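Local coordinates for protein protoporphyrinogen oxidase (Exiguobacterium sibiricum, PDB 3LOV) that probably oxidises coproporphyrinogen III to coproporphyrin III with molecular oxygen, using bound FAD, in the coproporphyrin-dependent route to heme b, at residues Gly16-Tyr21 and Thr70-Ala75; Glu24-Asp29 and Thr456-Ile461; Ile92-Gly97 and Thr119-Glu124. All coordinates share one frame; numbering follows the deposited sequence.

Contact 1 (Gly16-Tyr21 and Thr70-Ala75); sequences GLAAAY and TDLIEA
Y21 and L72 carry most of this contact, which joins helix 14-26 to helix 68-75. The first of these is the helix that follows the glycine-rich turn of the Rossmann-type FAD-binding fold, and G16 fits the last glycine of its GxGxxG pattern. The two short axes stay 12.8 Å apart at an angle of 61°, so side chains rather than backbones bridge them. L72 does this with its two methyl branches. CG lies anti to the backbone N (chi1 -177°), and from there CD1 reaches over one face of the Y21 phenol. It sits 3.9 Å from the ring centroid and 27° off the ring normal, displaced toward the rim near CD2 and CE2, a CH-pi contact that suits a branched aliphatic residue against the face of a flat ring. The other branch, L72 CD2, only just reaches A18, 4.5 Å from its CB. A18 is small enough to let helix 447-463 approach as well, where A454 touches it and V451 touches L72. The side chain of A18 is about 8 Å from the bound FAD, which places the contact close to the cofactor. Farther out, the phenol runs past L72 to the exposed end of helix 68-75, where Y21 OH lies 3.8 Å from A75 CB.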
loop_
_atom_site.group_PDB
_atom_site.type_symbol
_atom_site.label_atom_id
_atom_site.label_comp_id
_atom_site.label_asym_id
_atom_site.label_seq_id
_atom_site.Cartn_x
_atom_site.Cartn_y
_atom_site.Cartn_z
ATOM N N GLY A 16 13.995 -5.571 -1.676
ATOM C CA GLY A 16 15.369 -5.942 -1.995
ATOM C C GLY A 16 16.360 -5.658 -0.858
ATOM O O GLY A 16 17.237 -6.461 -0.621
ATOM N N LEU A 17 16.210 -4.530 -0.167
ATOM C CA LEU A 17 17.086 -4.161 0.956
ATOM C C LEU A 17 16.819 -5.050 2.165
ATOM O O LEU A 17 17.754 -5.539 2.805
ATOM C CB LEU A 17 16.923 -2.679 1.328
ATOM C CG LEU A 17 17.656 -1.694 0.419
ATOM C CD1 LEU A 17 17.334 -0.262 0.763
ATOM C CD2 LEU A 17 19.172 -1.959 0.499
ATOM N N ALA A 18 15.549 -5.323 2.440
ATOM C CA ALA A 18 15.193 -6.316 3.443
ATOM C C ALA A 18 15.708 -7.698 3.067
ATOM O O ALA A 18 16.185 -8.456 3.924
ATOM C CB ALA A 18 13.692 -6.373 3.648
ATOM N N ALA A 19 15.603 -8.050 1.800
ATOM C CA ALA A 19 16.121 -9.337 1.401
ATOM C C ALA A 19 17.649 -9.419 1.712
ATOM O O ALA A 19 18.125 -10.442 2.151
ATOM C CB ALA A 19 15.843 -9.617 -0.087
ATOM N N ALA A 20 18.400 -8.351 1.493
ATOM C CA ALA A 20 19.856 -8.448 1.646
ATOM C C ALA A 20 20.172 -8.628 3.132
ATOM O O ALA A 20 21.084 -9.393 3.475
ATOM C CB ALA A 20 20.545 -7.231 1.107
ATOM N N TYR A 21 19.411 -7.909 3.973
ATOM C CA TYR A 21 19.570 -7.895 5.425
ATOM C C TYR A 21 19.380 -9.296 5.926
ATOM O O TYR A 21 20.203 -9.816 6.685
ATOM C CB TYR A 21 18.539 -6.962 6.099
ATOM C CG TYR A 21 18.578 -7.034 7.623
ATOM C CD1 TYR A 21 19.505 -6.301 8.360
ATOM C CD2 TYR A 21 17.695 -7.859 8.321
ATOM C CE1 TYR A 21 19.552 -6.408 9.756
ATOM C CE2 TYR A 21 17.743 -7.968 9.680
ATOM C CZ TYR A 21 18.665 -7.226 10.398
ATOM O OH TYR A 21 18.716 -7.343 11.760
ATOM N N THR A 70 8.115 -3.373 12.531
ATOM C CA THR A 70 8.508 -2.851 13.856
ATOM C C THR A 70 9.742 -3.581 14.359
ATOM O O THR A 70 10.706 -2.956 14.767
ATOM C CB THR A 70 7.373 -3.002 14.865
ATOM O OG1 THR A 70 6.141 -2.532 14.288
ATOM C CG2 THR A 70 7.705 -2.198 16.173
ATOM N N ASP A 71 9.732 -4.904 14.240
ATOM C CA ASP A 71 10.849 -5.721 14.686
ATOM C C ASP A 71 12.154 -5.434 13.916
ATOM O O ASP A 71 13.245 -5.313 14.522
ATOM C CB ASP A 71 10.499 -7.190 14.552
ATOM C CG ASP A 71 9.441 -7.634 15.523
ATOM O OD1 ASP A 71 9.301 -7.024 16.599
ATOM O OD2 ASP A 71 8.759 -8.622 15.198
ATOM N N LEU A 72 12.040 -5.301 12.591
ATOM C CA LEU A 72 13.175 -4.918 11.749
ATOM C C LEU A 72 13.680 -3.556 12.179
ATOM O O LEU A 72 14.902 -3.348 12.309
ATOM C CB LEU A 72 12.795 -4.925 10.249
ATOM C CG LEU A 72 13.891 -4.609 9.243
ATOM C CD1 LEU A 72 15.001 -5.674 9.420
ATOM C CD2 LEU A 72 13.341 -4.529 7.713
ATOM N N ILE A 73 12.758 -2.616 12.391
ATOM C CA ILE A 73 13.141 -1.256 12.741
ATOM C C ILE A 73 13.886 -1.266 14.099
ATOM O O ILE A 73 14.875 -0.533 14.287
ATOM C CB ILE A 73 11.878 -0.315 12.793
ATOM C CG1 ILE A 73 11.418 0.099 11.396
ATOM C CG2 ILE A 73 12.101 0.930 13.697
ATOM C CD1 ILE A 73 10.014 0.729 11.362
ATOM N N GLU A 74 13.425 -2.098 15.037
ATOM C CA GLU A 74 14.078 -2.148 16.330
ATOM C C GLU A 74 15.449 -2.779 16.193
ATOM O O GLU A 74 16.443 -2.200 16.674
ATOM C CB GLU A 74 13.240 -2.877 17.349
ATOM C CG GLU A 74 12.012 -2.036 17.825
ATOM C CD GLU A 74 12.206 -1.351 19.204
ATOM O OE1 GLU A 74 13.287 -0.756 19.426
ATOM O OE2 GLU A 74 11.264 -1.431 20.045
ATOM N N ALA A 75 15.506 -3.921 15.502
ATOM C CA ALA A 75 16.747 -4.658 15.336
ATOM C C ALA A 75 17.865 -3.787 14.763
ATOM O O ALA A 75 19.001 -3.905 15.209
ATOM C CB ALA A 75 16.529 -5.912 14.494
#

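Contact 2 (Glu24-Asp29 and Thr456-Ile461); sequences ERAFPD and TMIESI
The C-terminal end of the helix that follows the FAD-binding turn, helix 14-26, brings A26 and F27 against I458 and I461 of helix 447-463, the last helix of the modelled chain. F27 is the first residue to leave the helical backbone angles, and its aromatic ring is directed at the other helix. F27 CZ comes 3.5 Å from the carbonyl oxygen I458 O, which lies at the edge of the ring and near its plane. Such an approach sets the weakly positive rim of hydrogens against a partly negative oxygen and is probably mildly favourable. Beside it, F27 CE2 is 3.9 Å from I458 CG2, and F27 CZ is 4.0 Å from I461 CB. In the Rossmann-type fold these helices flank the parallel sheet, and the two isoleucines also meet its strands: I458 touches L282, while I461 touches Y280 and Y436. Their bulky apolar side chains fill the space between the helix end and these strands. I458 CG2 is anti to the backbone N, and this methyl meets A26 CB at 4.0 Å as well as the phenylalanine. A26, small and near the surface, also lies against the phenylalanine itself, its CB 3.9 Å above the plane of the F27 ring, over the centre of one face. One turn before I461, M457 O accepts from both I461 N and S460 OG, which arrive from the same face of the carbonyl plane.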
loop_
_atom_site.group_PDB
_atom_site.type_symbol
_atom_site.label_atom_id
_atom_site.label_comp_id
_atom_site.label_asym_id
_atom_site.label_seq_id
_atom_site.Cartn_x
_atom_site.Cartn_y
_atom_site.Cartn_z
ATOM N N GLU A 24 22.074 -11.761 4.614
ATOM C CA GLU A 24 23.386 -11.701 5.307
ATOM C C GLU A 24 23.378 -12.637 6.524
ATOM O O GLU A 24 24.320 -13.386 6.730
ATOM C CB GLU A 24 23.818 -10.275 5.669
ATOM C CG GLU A 24 24.308 -9.493 4.458
ATOM C CD GLU A 24 25.079 -8.230 4.775
ATOM O OE1 GLU A 24 25.232 -7.882 5.975
ATOM O OE2 GLU A 24 25.552 -7.577 3.785
ATOM N N ARG A 25 22.259 -12.688 7.224
ATOM C CA ARG A 25 22.161 -13.483 8.439
ATOM C C ARG A 25 21.897 -14.945 8.155
ATOM O O ARG A 25 22.463 -15.798 8.808
ATOM C CB ARG A 25 21.087 -12.927 9.358
ATOM C CG ARG A 25 21.613 -11.829 10.231
ATOM C CD ARG A 25 20.700 -10.621 10.239
ATOM N NE ARG A 25 21.445 -9.456 10.686
ATOM C CZ ARG A 25 22.071 -8.620 9.870
ATOM N NH1 ARG A 25 22.014 -8.794 8.561
ATOM N NH2 ARG A 25 22.729 -7.593 10.366
ATOM N N ALA A 26 21.029 -15.250 7.192
ATOM C CA ALA A 26 20.695 -16.661 6.930
ATOM C C ALA A 26 21.855 -17.459 6.308
ATOM O O ALA A 26 21.921 -18.678 6.475
ATOM C CB ALA A 26 19.455 -16.790 6.060
ATOM N N PHE A 27 22.744 -16.771 5.584
ATOM C CA PHE A 27 23.810 -17.415 4.787
ATOM C C PHE A 27 25.115 -16.711 4.936
ATOM O O PHE A 27 25.530 -16.011 4.022
ATOM C CB PHE A 27 23.469 -17.355 3.310
ATOM C CG PHE A 27 22.107 -17.806 3.008
ATOM C CD1 PHE A 27 21.717 -19.072 3.365
ATOM C CD2 PHE A 27 21.214 -16.980 2.354
ATOM C CE1 PHE A 27 20.450 -19.509 3.089
ATOM C CE2 PHE A 27 19.943 -17.410 2.071
ATOM C CZ PHE A 27 19.551 -18.674 2.446
ATOM N N PRO A 28 25.790 -16.903 6.066
ATOM C CA PRO A 28 27.074 -16.250 6.272
ATOM C C PRO A 28 28.107 -16.520 5.140
ATOM O O PRO A 28 28.949 -15.674 4.888
ATOM C CB PRO A 28 27.558 -16.840 7.610
ATOM C CG PRO A 28 26.300 -17.227 8.318
ATOM C CD PRO A 28 25.412 -17.756 7.205
ATOM N N ASP A 29 28.014 -17.667 4.462
ATOM C CA ASP A 29 29.014 -18.076 3.461
ATOM C C ASP A 29 28.633 -17.707 2.023
ATOM O O ASP A 29 29.411 -17.958 1.120
ATOM C CB ASP A 29 29.252 -19.595 3.515
ATOM C CG ASP A 29 29.869 -20.064 4.843
ATOM O OD1 ASP A 29 30.542 -19.247 5.523
ATOM O OD2 ASP A 29 29.688 -21.262 5.196
ATOM N N THR A 456 10.436 -14.497 3.847
ATOM C CA THR A 456 10.044 -15.852 3.462
ATOM C C THR A 456 10.830 -16.334 2.210
ATOM O O THR A 456 11.183 -17.507 2.132
ATOM C CB THR A 456 8.529 -15.953 3.231
ATOM O OG1 THR A 456 7.869 -15.332 4.331
ATOM C CG2 THR A 456 8.068 -17.398 3.157
HETATM N N MSE A 457 11.097 -15.477 1.218
HETATM C CA MSE A 457 11.830 -15.995 0.061
HETATM C C MSE A 457 13.294 -16.270 0.430
HETATM O O MSE A 457 13.842 -17.295 0.053
HETATM C CB MSE A 457 11.721 -15.124 -1.183
HETATM C CG MSE A 457 10.327 -15.088 -1.777
HETATM SE SE MSE A 457 9.706 -16.815 -2.389
HETATM C CE MSE A 457 8.284 -17.273 -1.133
ATOM N N ILE A 458 13.920 -15.402 1.205
ATOM C CA ILE A 458 15.287 -15.703 1.666
ATOM C C ILE A 458 15.333 -17.045 2.416
ATOM O O ILE A 458 16.186 -17.886 2.113
ATOM C CB ILE A 458 15.910 -14.525 2.521
ATOM C CG1 ILE A 458 16.166 -13.317 1.635
ATOM C CG2 ILE A 458 17.182 -14.956 3.278
ATOM C CD1 ILE A 458 16.826 -13.609 0.329
ATOM N N GLU A 459 14.412 -17.232 3.362
ATOM C CA GLU A 459 14.265 -18.473 4.120
ATOM C C GLU A 459 14.169 -19.719 3.231
ATOM O O GLU A 459 14.774 -20.737 3.523
ATOM C CB GLU A 459 12.984 -18.442 4.988
ATOM C CG GLU A 459 13.061 -17.618 6.288
ATOM C CD GLU A 459 11.704 -17.489 6.976
ATOM O OE1 GLU A 459 10.705 -18.101 6.522
ATOM O OE2 GLU A 459 11.639 -16.777 7.989
ATOM N N SER A 460 13.373 -19.643 2.170
ATOM C CA SER A 460 13.147 -20.795 1.324
ATOM C C SER A 460 14.395 -21.093 0.474
ATOM O O SER A 460 14.613 -22.231 0.111
ATOM C CB SER A 460 11.889 -20.622 0.488
ATOM O OG SER A 460 12.156 -19.854 -0.643
ATOM N N ILE A 461 15.240 -20.098 0.197
ATOM C CA ILE A 461 16.549 -20.394 -0.406
ATOM C C ILE A 461 17.387 -21.191 0.601
ATOM O O ILE A 461 18.111 -22.105 0.209
ATOM C CB ILE A 461 17.345 -19.141 -0.836
ATOM C CG1 ILE A 461 16.573 -18.317 -1.851
ATOM C CG2 ILE A 461 18.662 -19.561 -1.473
ATOM C CD1 ILE A 461 17.355 -17.185 -2.436
#

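Contact 3 (Ile92-Gly97 and Thr119-Glu124); sequences ILDTGG and TTLLTE
D94 OD1 is held by two donors close to where the other carboxylate oxygen meets L121: it hydrogen-bonds H99 NE2 and accepts a weak bond from G96 N at 2.8 Å. The aspartate opens the turn of the tight beta-hairpin of strands 90-94 and 97-100, a type I turn that runs from D94 to G97 and is closed by paired backbone bonds between those two residues. With CG set between the backbone N and the carbonyl carbon (chi1 65°), the carboxylate stays beside its own turn. Glycine suits position 97, where phi is positive at 106° and a CB would be jammed against the carbonyl oxygen of G96. Across the contact, L121 projects from the loop before helix 124-135 and sets its two methyls against I92 and D94. L121 CD2 packs 3.8 Å from I92 CG1, the two side chains crossing at about a right angle, and both residues also touch L166 of helix 160-172. The loop is shaped by an ST turn, in which L121 N donates to T119 OG1 at 3.0 Å with an N-H...O angle of 155°. H99 ties loop to hairpin, for its ND1 bonds T120 OG1 while NE2 serves the aspartate. The remaining methyl, L121 CD1, lies 3.4 Å from D94 OD2.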
loop_
_atom_site.group_PDB
_atom_site.type_symbol
_atom_site.label_atom_id
_atom_site.label_comp_id
_atom_site.label_asym_id
_atom_site.label_seq_id
_atom_site.Cartn_x
_atom_site.Cartn_y
_atom_site.Cartn_z
ATOM N N ILE A 92 -15.744 11.963 4.486
ATOM C CA ILE A 92 -16.002 11.506 3.110
ATOM C C ILE A 92 -16.496 12.731 2.371
ATOM O O ILE A 92 -17.428 13.401 2.842
ATOM C CB ILE A 92 -17.142 10.463 2.945
ATOM C CG1 ILE A 92 -17.038 9.300 3.934
ATOM C CG2 ILE A 92 -17.114 9.872 1.565
ATOM C CD1 ILE A 92 -15.979 8.238 3.595
ATOM N N LEU A 93 -15.878 13.006 1.230
ATOM C CA LEU A 93 -16.359 13.971 0.255
ATOM C C LEU A 93 -17.118 13.262 -0.844
ATOM O O LEU A 93 -16.567 12.407 -1.553
ATOM C CB LEU A 93 -15.182 14.705 -0.387
ATOM C CG LEU A 93 -15.447 15.851 -1.373
ATOM C CD1 LEU A 93 -16.177 17.024 -0.705
ATOM C CD2 LEU A 93 -14.129 16.344 -1.909
ATOM N N ASP A 94 -18.391 13.596 -0.982
ATOM C CA ASP A 94 -19.144 13.228 -2.176
ATOM C C ASP A 94 -19.758 14.451 -2.862
ATOM O O ASP A 94 -19.418 15.596 -2.549
ATOM C CB ASP A 94 -20.193 12.197 -1.821
ATOM C CG ASP A 94 -21.266 12.725 -0.891
ATOM O OD1 ASP A 94 -21.407 13.958 -0.668
ATOM O OD2 ASP A 94 -21.973 11.857 -0.353
ATOM N N THR A 95 -20.672 14.202 -3.792
ATOM C CA THR A 95 -21.253 15.270 -4.574
ATOM C C THR A 95 -22.057 16.204 -3.670
ATOM O O THR A 95 -22.161 17.393 -3.952
ATOM C CB THR A 95 -22.113 14.722 -5.719
ATOM O OG1 THR A 95 -23.010 13.746 -5.203
ATOM C CG2 THR A 95 -21.276 14.046 -6.725
ATOM N N GLY A 96 -22.560 15.679 -2.554
ATOM C CA GLY A 96 -23.247 16.482 -1.559
ATOM C C GLY A 96 -22.383 17.204 -0.539
ATOM O O GLY A 96 -22.913 17.730 0.435
ATOM N N GLY A 97 -21.064 17.233 -0.728
ATOM C CA GLY A 97 -20.166 17.939 0.203
ATOM C C GLY A 97 -19.326 17.058 1.128
ATOM O O GLY A 97 -19.169 15.857 0.898
ATOM N N THR A 119 -26.016 10.326 10.447
ATOM C CA THR A 119 -25.309 10.657 9.236
ATOM C C THR A 119 -26.169 11.278 8.142
ATOM O O THR A 119 -27.309 10.876 7.928
ATOM C CB THR A 119 -24.610 9.451 8.623
ATOM O OG1 THR A 119 -23.714 9.948 7.640
ATOM C CG2 THR A 119 -25.619 8.423 8.000
ATOM N N THR A 120 -25.558 12.250 7.453
ATOM C CA THR A 120 -26.098 12.901 6.276
ATOM C C THR A 120 -25.620 12.230 4.979
ATOM O O THR A 120 -25.947 12.661 3.894
ATOM C CB THR A 120 -25.703 14.434 6.270
ATOM O OG1 THR A 120 -24.288 14.583 6.501
ATOM C CG2 THR A 120 -26.452 15.201 7.355
ATOM N N LEU A 121 -24.872 11.146 5.091
ATOM C CA LEU A 121 -24.192 10.574 3.943
ATOM C C LEU A 121 -25.170 9.746 3.131
ATOM O O LEU A 121 -25.038 9.611 1.913
ATOM C CB LEU A 121 -23.006 9.739 4.448
ATOM C CG LEU A 121 -21.834 9.265 3.601
ATOM C CD1 LEU A 121 -21.301 10.302 2.645
ATOM C CD2 LEU A 121 -20.758 8.836 4.591
ATOM N N LEU A 122 -26.161 9.185 3.815
ATOM C CA LEU A 122 -27.218 8.422 3.161
ATOM C C LEU A 122 -28.543 9.187 3.346
ATOM O O LEU A 122 -28.702 9.963 4.278
ATOM C CB LEU A 122 -27.299 7.019 3.780
ATOM C CG LEU A 122 -26.391 5.961 3.139
ATOM C CD1 LEU A 122 -24.926 6.394 3.230
ATOM C CD2 LEU A 122 -26.607 4.554 3.757
ATOM N N THR A 123 -29.484 8.974 2.450
ATOM C CA THR A 123 -30.830 9.506 2.641
ATOM C C THR A 123 -31.548 8.717 3.755
ATOM O O THR A 123 -31.104 7.625 4.159
ATOM C CB THR A 123 -31.657 9.343 1.386
ATOM O OG1 THR A 123 -31.886 7.935 1.189
ATOM C CG2 THR A 123 -30.920 9.993 0.131
ATOM N N GLU A 124 -32.672 9.253 4.218
ATOM C CA GLU A 124 -33.467 8.634 5.286
ATOM C C GLU A 124 -33.878 7.239 4.870
ATOM O O GLU A 124 -33.804 6.286 5.643
ATOM C CB GLU A 124 -34.746 9.447 5.568
ATOM C CG GLU A 124 -35.616 8.854 6.678
ATOM C CD GLU A 124 -34.826 8.597 7.954
ATOM O OE1 GLU A 124 -34.162 9.537 8.427
ATOM O OE2 GLU A 124 -34.860 7.459 8.481
#

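In the fold
Contacts 1 and 2 share helix 14-26 and lie about 13 Å apart between centres. They touch where A19 O meets I458 CG1. Along the chain their segments alternate, so this one helix gathers both helix 68-75 and, from the far end of the sequence, helix 447-463 around the FAD-binding fold. Contact 3 lies on the opposite side of the chain's centre, about 43 Å from contact 1 and about 52 Å from contact 2 between centres. It follows contact 1 in sequence and is nested in the long loop closed by contact 2. Its hairpin forms one margin of the mixed seven-stranded sheet, away from the parallel sheet that contact 2 flanks and from the annotated FAD-binding residues.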